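Local coordinates for BH0493 protein (Bacillus halodurans C-125, PDB 2QEE) that binds zinc and probably acts as a metal-dependent enzyme of the amidohydrolase superfamily, at residues 30-34 / 142-146; 41-47 / 359-363. One frame throughout, in Å; residues are numbered along the deposited sequence.

Contact 1 of 2, residues 30-34 / 142-146; sequences HLFSP and VVMTN. With ZN (zinc ion), chain T.
Water 1 joins Leu31 O, to which it donates, with Thr145 N, from which it accepts, lying 2.8 Å from each, so the two backbones are bridged through solvent. The same water sits over one face of the Phe32 ring, displaced toward its rim. The hydrogen bond made directly across the contact is weak: Ser33 N points at Met144 SD over 3.7 Å, with 155° at the hydrogen.

Met144 reaches that position by running extended through chi2 (-176°) before bending at chi3. Met144 CG passes 3.3 Å from Leu31 O, and Met144 SD comes to 3.8 Å from Phe32 CA. Measured to the ring centroid, Met144 SD is 5.3 Å from Phe32 and 63° off the normal, an oblique Met-aromatic contact. Farther along the same ring, Phe32 CE1 meets Thr145 O at 3.4 Å, while Asn146 ND2 stands at the ring edge; the other end of that amide, Asn146 OD1, accepts from Ala170 N.

His30 presents one ring face to Thr145, whose OG1 lies 3.7 Å from His30 CE1, above the plane and toward the rim. Thr145 CB and CG2 also lie near the ring, so the threonine meets the imidazole by packing, while Thr145 OG1 is hydrogen-bonded to Thr29 O. His30 NE2 binds the zinc ion, 2.3 Å away, where His28, Asp357 and water 2 are further ligands. A His-x-His pair just after strand 24-26, joined by a late aspartate, is consistent with the metal-site pattern of the amidohydrolase superfamily.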
loop_
_atom_site.group_PDB
_atom_site.type_symbol
_atom_site.label_atom_id
_atom_site.label_comp_id
_atom_site.label_asym_id
_atom_site.label_seq_id
_atom_site.Cartn_x
_atom_site.Cartn_y
_atom_site.Cartn_z
ATOM N N HIS C 30 -24.474 -4.521 12.619
ATOM C CA HIS C 30 -25.466 -5.582 12.353
ATOM C C HIS C 30 -26.131 -5.937 13.671
ATOM O O HIS C 30 -26.418 -7.089 13.924
ATOM C CB HIS C 30 -24.741 -6.767 11.760
ATOM C CG HIS C 30 -24.363 -6.524 10.348
ATOM N ND1 HIS C 30 -25.238 -6.718 9.302
ATOM C CD2 HIS C 30 -23.248 -5.979 9.817
ATOM C CE1 HIS C 30 -24.657 -6.347 8.174
ATOM N NE2 HIS C 30 -23.454 -5.885 8.464
ATOM N N LEU C 31 -26.271 -4.953 14.558
ATOM C CA LEU C 31 -26.939 -5.190 15.836
ATOM C C LEU C 31 -28.432 -4.746 15.717
ATOM O O LEU C 31 -28.798 -4.024 14.808
ATOM C CB LEU C 31 -26.279 -4.372 16.953
ATOM C CG LEU C 31 -24.791 -4.736 17.112
ATOM C CD1 LEU C 31 -24.221 -3.802 18.213
ATOM C CD2 LEU C 31 -24.661 -6.168 17.531
ATOM N N PHE C 32 -29.270 -5.190 16.667
ATOM C CA PHE C 32 -30.675 -4.721 16.663
ATOM C C PHE C 32 -31.133 -4.268 18.062
ATOM O O PHE C 32 -30.599 -4.741 19.049
ATOM C CB PHE C 32 -31.610 -5.873 16.207
ATOM C CG PHE C 32 -31.337 -6.351 14.805
ATOM C CD1 PHE C 32 -31.942 -5.741 13.717
ATOM C CD2 PHE C 32 -30.441 -7.413 14.587
ATOM C CE1 PHE C 32 -31.677 -6.180 12.385
ATOM C CE2 PHE C 32 -30.149 -7.858 13.249
ATOM C CZ PHE C 32 -30.763 -7.237 12.162
ATOM N N SER C 33 -32.106 -3.361 18.119
ATOM C CA SER C 33 -32.728 -2.972 19.390
ATOM C C SER C 33 -33.178 -4.278 20.031
ATOM O O SER C 33 -33.680 -5.149 19.341
ATOM C CB SER C 33 -33.967 -2.114 19.114
ATOM O OG SER C 33 -34.458 -1.479 20.280
ATOM N N PRO C 34 -32.954 -4.424 21.337
ATOM C CA PRO C 34 -33.181 -5.662 22.045
ATOM C C PRO C 34 -34.653 -6.081 21.989
ATOM O O PRO C 34 -34.903 -7.263 22.055
ATOM C CB PRO C 34 -32.704 -5.361 23.481
ATOM C CG PRO C 34 -32.678 -3.878 23.593
ATOM C CD PRO C 34 -32.397 -3.365 22.210
ATOM N N VAL C 142 -26.509 3.550 17.885
ATOM C CA VAL C 142 -26.144 2.419 17.041
ATOM C C VAL C 142 -27.001 2.487 15.782
ATOM O O VAL C 142 -28.259 2.593 15.873
ATOM C CB VAL C 142 -26.409 1.069 17.813
ATOM C CG1 VAL C 142 -26.399 -0.141 16.867
ATOM C CG2 VAL C 142 -25.357 0.875 18.914
ATOM N N VAL C 143 -26.362 2.461 14.605
ATOM C CA VAL C 143 -27.131 2.330 13.363
ATOM C C VAL C 143 -27.187 0.861 13.018
ATOM O O VAL C 143 -26.142 0.156 12.913
ATOM C CB VAL C 143 -26.596 3.176 12.218
ATOM C CG1 VAL C 143 -27.443 2.973 10.975
ATOM C CG2 VAL C 143 -26.589 4.697 12.594
ATOM N N MET C 144 -28.420 0.388 12.793
ATOM C CA MET C 144 -28.647 -1.012 12.462
ATOM C C MET C 144 -28.485 -1.244 10.969
ATOM O O MET C 144 -28.375 -0.275 10.168
ATOM C CB MET C 144 -30.125 -1.363 12.883
ATOM C CG MET C 144 -30.358 -1.175 14.404
ATOM S SD MET C 144 -32.100 -1.746 14.799
ATOM C CE MET C 144 -32.985 -0.390 14.097
ATOM N N THR C 145 -28.574 -2.521 10.565
ATOM C CA THR C 145 -28.755 -2.902 9.162
ATOM C C THR C 145 -30.131 -3.639 9.055
ATOM O O THR C 145 -30.271 -4.719 9.614
ATOM C CB THR C 145 -27.636 -3.860 8.740
ATOM O OG1 THR C 145 -26.402 -3.103 8.705
ATOM C CG2 THR C 145 -27.911 -4.398 7.353
ATOM N N ASN C 146 -31.091 -2.968 8.426
ATOM C CA ASN C 146 -32.488 -3.438 8.428
ATOM C C ASN C 146 -32.898 -3.897 7.040
ATOM O O ASN C 146 -32.997 -3.102 6.085
ATOM C CB ASN C 146 -33.366 -2.305 8.957
ATOM C CG ASN C 146 -32.930 -1.869 10.347
ATOM O OD1 ASN C 146 -32.388 -0.789 10.500
ATOM N ND2 ASN C 146 -33.092 -2.744 11.350
HETATM ZN ZN ZN T . -21.730 -4.647 7.670
HETATM O O HOH W 1 -28.662 -4.819 12.162
HETATM O O HOH W 2 -21.036 -5.174 6.095
#

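Contact 2 of 2, residues 41-47 / 359-363; sequences LWDIDEL and RVLEQ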
loop_
_atom_site.group_PDB
_atom_site.type_symbol
_atom_site.label_atom_id
_atom_site.label_comp_id
_atom_site.label_asym_id
_atom_site.label_seq_id
_atom_site.Cartn_x
_atom_site.Cartn_y
_atom_site.Cartn_z
ATOM N N LEU C 41 -27.725 -10.733 18.499
ATOM C CA LEU C 41 -26.797 -11.777 18.943
ATOM C C LEU C 41 -25.908 -11.246 20.040
ATOM O O LEU C 41 -25.380 -10.130 19.919
ATOM C CB LEU C 41 -25.899 -12.264 17.779
ATOM C CG LEU C 41 -26.692 -12.801 16.568
ATOM C CD1 LEU C 41 -25.726 -13.277 15.495
ATOM C CD2 LEU C 41 -27.656 -13.989 16.982
ATOM N N TRP C 42 -25.739 -12.027 21.100
ATOM C CA TRP C 42 -24.835 -11.692 22.205
ATOM C C TRP C 42 -24.407 -12.877 23.007
ATOM O O TRP C 42 -25.086 -13.903 23.002
ATOM C CB TRP C 42 -25.402 -10.649 23.153
ATOM C CG TRP C 42 -26.709 -10.967 23.905
ATOM C CD1 TRP C 42 -27.979 -10.885 23.415
ATOM C CD2 TRP C 42 -26.832 -11.288 25.299
ATOM N NE1 TRP C 42 -28.912 -11.186 24.428
ATOM C CE2 TRP C 42 -28.225 -11.450 25.583
ATOM C CE3 TRP C 42 -25.906 -11.484 26.333
ATOM C CZ2 TRP C 42 -28.698 -11.753 26.872
ATOM C CZ3 TRP C 42 -26.377 -11.842 27.625
ATOM C CH2 TRP C 42 -27.770 -11.965 27.871
ATOM N N ASP C 43 -23.285 -12.686 23.705
ATOM C CA ASP C 43 -22.589 -13.618 24.606
ATOM C C ASP C 43 -21.321 -14.208 24.068
ATOM O O ASP C 43 -21.050 -14.097 22.866
ATOM C CB ASP C 43 -23.497 -14.694 25.264
ATOM C CG ASP C 43 -23.778 -15.901 24.376
ATOM O OD1 ASP C 43 -23.067 -16.208 23.381
ATOM O OD2 ASP C 43 -24.777 -16.589 24.703
ATOM N N ILE C 44 -20.566 -14.856 24.943
ATOM C CA ILE C 44 -19.214 -15.386 24.566
ATOM C C ILE C 44 -19.254 -16.462 23.471
ATOM O O ILE C 44 -18.322 -16.563 22.647
ATOM C CB ILE C 44 -18.436 -15.847 25.802
ATOM C CG1 ILE C 44 -16.995 -16.275 25.503
ATOM C CG2 ILE C 44 -19.216 -17.029 26.510
ATOM C CD1 ILE C 44 -16.095 -15.205 24.817
ATOM N N ASP C 45 -20.264 -17.336 23.487
ATOM C CA ASP C 45 -20.407 -18.306 22.414
ATOM C C ASP C 45 -20.653 -17.659 21.062
ATOM O O ASP C 45 -20.116 -18.130 20.052
ATOM C CB ASP C 45 -21.554 -19.274 22.742
ATOM C CG ASP C 45 -21.182 -20.268 23.838
ATOM O OD1 ASP C 45 -20.000 -20.416 24.190
ATOM O OD2 ASP C 45 -22.092 -20.940 24.345
ATOM N N GLU C 46 -21.411 -16.567 21.028
ATOM C CA GLU C 46 -21.645 -15.834 19.796
ATOM C C GLU C 46 -20.337 -15.099 19.366
ATOM O O GLU C 46 -20.004 -15.108 18.203
ATOM C CB GLU C 46 -22.742 -14.840 20.017
ATOM C CG GLU C 46 -24.121 -15.544 20.273
ATOM C CD GLU C 46 -24.734 -16.168 19.026
ATOM O OE1 GLU C 46 -24.181 -16.065 17.888
ATOM O OE2 GLU C 46 -25.827 -16.753 19.189
ATOM N N LEU C 47 -19.649 -14.486 20.328
ATOM C CA LEU C 47 -18.321 -13.868 20.055
ATOM C C LEU C 47 -17.369 -14.856 19.402
ATOM O O LEU C 47 -16.750 -14.572 18.403
ATOM C CB LEU C 47 -17.659 -13.326 21.322
ATOM C CG LEU C 47 -18.248 -12.027 21.868
ATOM C CD1 LEU C 47 -17.615 -11.674 23.245
ATOM C CD2 LEU C 47 -18.036 -10.867 20.855
ATOM N N ARG C 359 -21.508 -7.644 14.653
ATOM C CA ARG C 359 -22.585 -8.658 14.535
ATOM C C ARG C 359 -23.041 -9.219 15.861
ATOM O O ARG C 359 -24.165 -9.752 15.964
ATOM C CB ARG C 359 -22.123 -9.810 13.643
ATOM C CG ARG C 359 -22.003 -9.377 12.193
ATOM C CD ARG C 359 -21.659 -10.568 11.311
ATOM N NE ARG C 359 -21.872 -10.181 9.921
ATOM C CZ ARG C 359 -22.992 -10.421 9.249
ATOM N NH1 ARG C 359 -23.989 -11.086 9.838
ATOM N NH2 ARG C 359 -23.109 -10.007 7.990
ATOM N N VAL C 360 -22.180 -9.136 16.861
ATOM C CA VAL C 360 -22.453 -9.670 18.194
ATOM C C VAL C 360 -22.302 -8.480 19.127
ATOM O O VAL C 360 -21.294 -7.747 19.056
ATOM C CB VAL C 360 -21.470 -10.774 18.575
ATOM C CG1 VAL C 360 -21.709 -11.239 20.024
ATOM C CG2 VAL C 360 -21.568 -11.970 17.570
ATOM N N LEU C 361 -23.307 -8.279 19.980
ATOM C CA LEU C 361 -23.383 -7.085 20.828
ATOM C C LEU C 361 -22.065 -6.712 21.504
ATOM O O LEU C 361 -21.627 -5.572 21.371
ATOM C CB LEU C 361 -24.428 -7.277 21.938
ATOM C CG LEU C 361 -24.617 -6.111 22.923
ATOM C CD1 LEU C 361 -25.006 -4.808 22.255
ATOM C CD2 LEU C 361 -25.689 -6.592 23.926
ATOM N N GLU C 362 -21.421 -7.667 22.176
ATOM C CA GLU C 362 -20.201 -7.354 22.972
ATOM C C GLU C 362 -19.028 -6.846 22.140
ATOM O O GLU C 362 -18.129 -6.198 22.712
ATOM C CB GLU C 362 -19.701 -8.543 23.768
ATOM C CG GLU C 362 -20.628 -8.957 24.918
ATOM C CD GLU C 362 -21.883 -9.723 24.468
ATOM O OE1 GLU C 362 -22.028 -10.090 23.285
ATOM O OE2 GLU C 362 -22.719 -9.984 25.351
ATOM N N GLN C 363 -19.064 -7.070 20.835
ATOM C CA GLN C 363 -17.999 -6.589 19.951
ATOM C C GLN C 363 -17.861 -5.053 19.936
ATOM O O GLN C 363 -16.804 -4.505 19.582
ATOM C CB GLN C 363 -18.232 -7.059 18.537
ATOM C CG GLN C 363 -18.116 -8.577 18.371
ATOM C CD GLN C 363 -18.520 -9.067 16.991
ATOM O OE1 GLN C 363 -19.279 -8.428 16.287
ATOM N NE2 GLN C 363 -18.010 -10.231 16.604
HETATM O O HOH W 3 -26.862 -8.884 16.483
HETATM O O HOH W 4 -16.095 -11.771 18.186
#
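Glu362 and Trp42 cross obliquely, the carboxylate plane turned 36° from the indole, with Glu362 OE2 at the ring edge, 3.7 Å from Trp42 CE3. A bend at chi2 (76°) turns the Glu362 carboxylate toward the 42-43 backbone, where Glu362 OE1 accepts from Asp43 N over 2.9 Å. That bond is nearly straight at the hydrogen (176°), yet it meets OE1 from above the carboxylate plane. Glu362 OE2 has a partner in Gln129 NE2, so both oxygens are held and the group's rotation is probably fixed. With an alanine in place of Glu362, Asp43 N and Gln129 NE2 would probably lose their acceptor and a gap would open beside Trp42.

The Leu47 side chain crosses that of Glu362 at about a right angle, Leu47 CD1 lying 3.8 Å from Glu362 CB. Leu47 CD2 touches Gln363 CG at 3.4 Å and, from another direction, Val360 CG1, the Leu47 and Gln363 side chains running past each other in opposite directions. Gln363 OE1 is gripped by both Arg359 N and Val360 N, tying the start of the Val360-Gln363 type I turn. Leu361 N donates to Leu41 O over 2.8 Å, joining the backbones.

Asp43 N-caps helix 44-48 by accepting from Glu46 N at OD1. That short helix and the turn leading into helix 363-388 lie beside helices 93-104, 114-122 and 126-136, which touch Leu47, Glu362 and Leu361 respectively.

In the fold
After helix 8-21 and strand 24-26, the chain enters the loop that supplies 30-34 and then runs into 41-47, whose second half starts helix 44-48. Contact 1 closes a loop of 107 residues, largely helical, on the end of strand 139-143; contact 2 spans 311 residues to reach the approach to helix 363-388. The segments alternate along the sequence, so the two closures cross instead of nesting. Their centres are 13 Å apart and they touch: Leu31 CD2 packs 3.5 Å from Leu361 N, and His30 CB 3.8 Å from Arg359 CG. The parallel sheet of strands 24-26, 139-143 and 167-168 is thereby tied to the C-terminal helical region beside the zinc site.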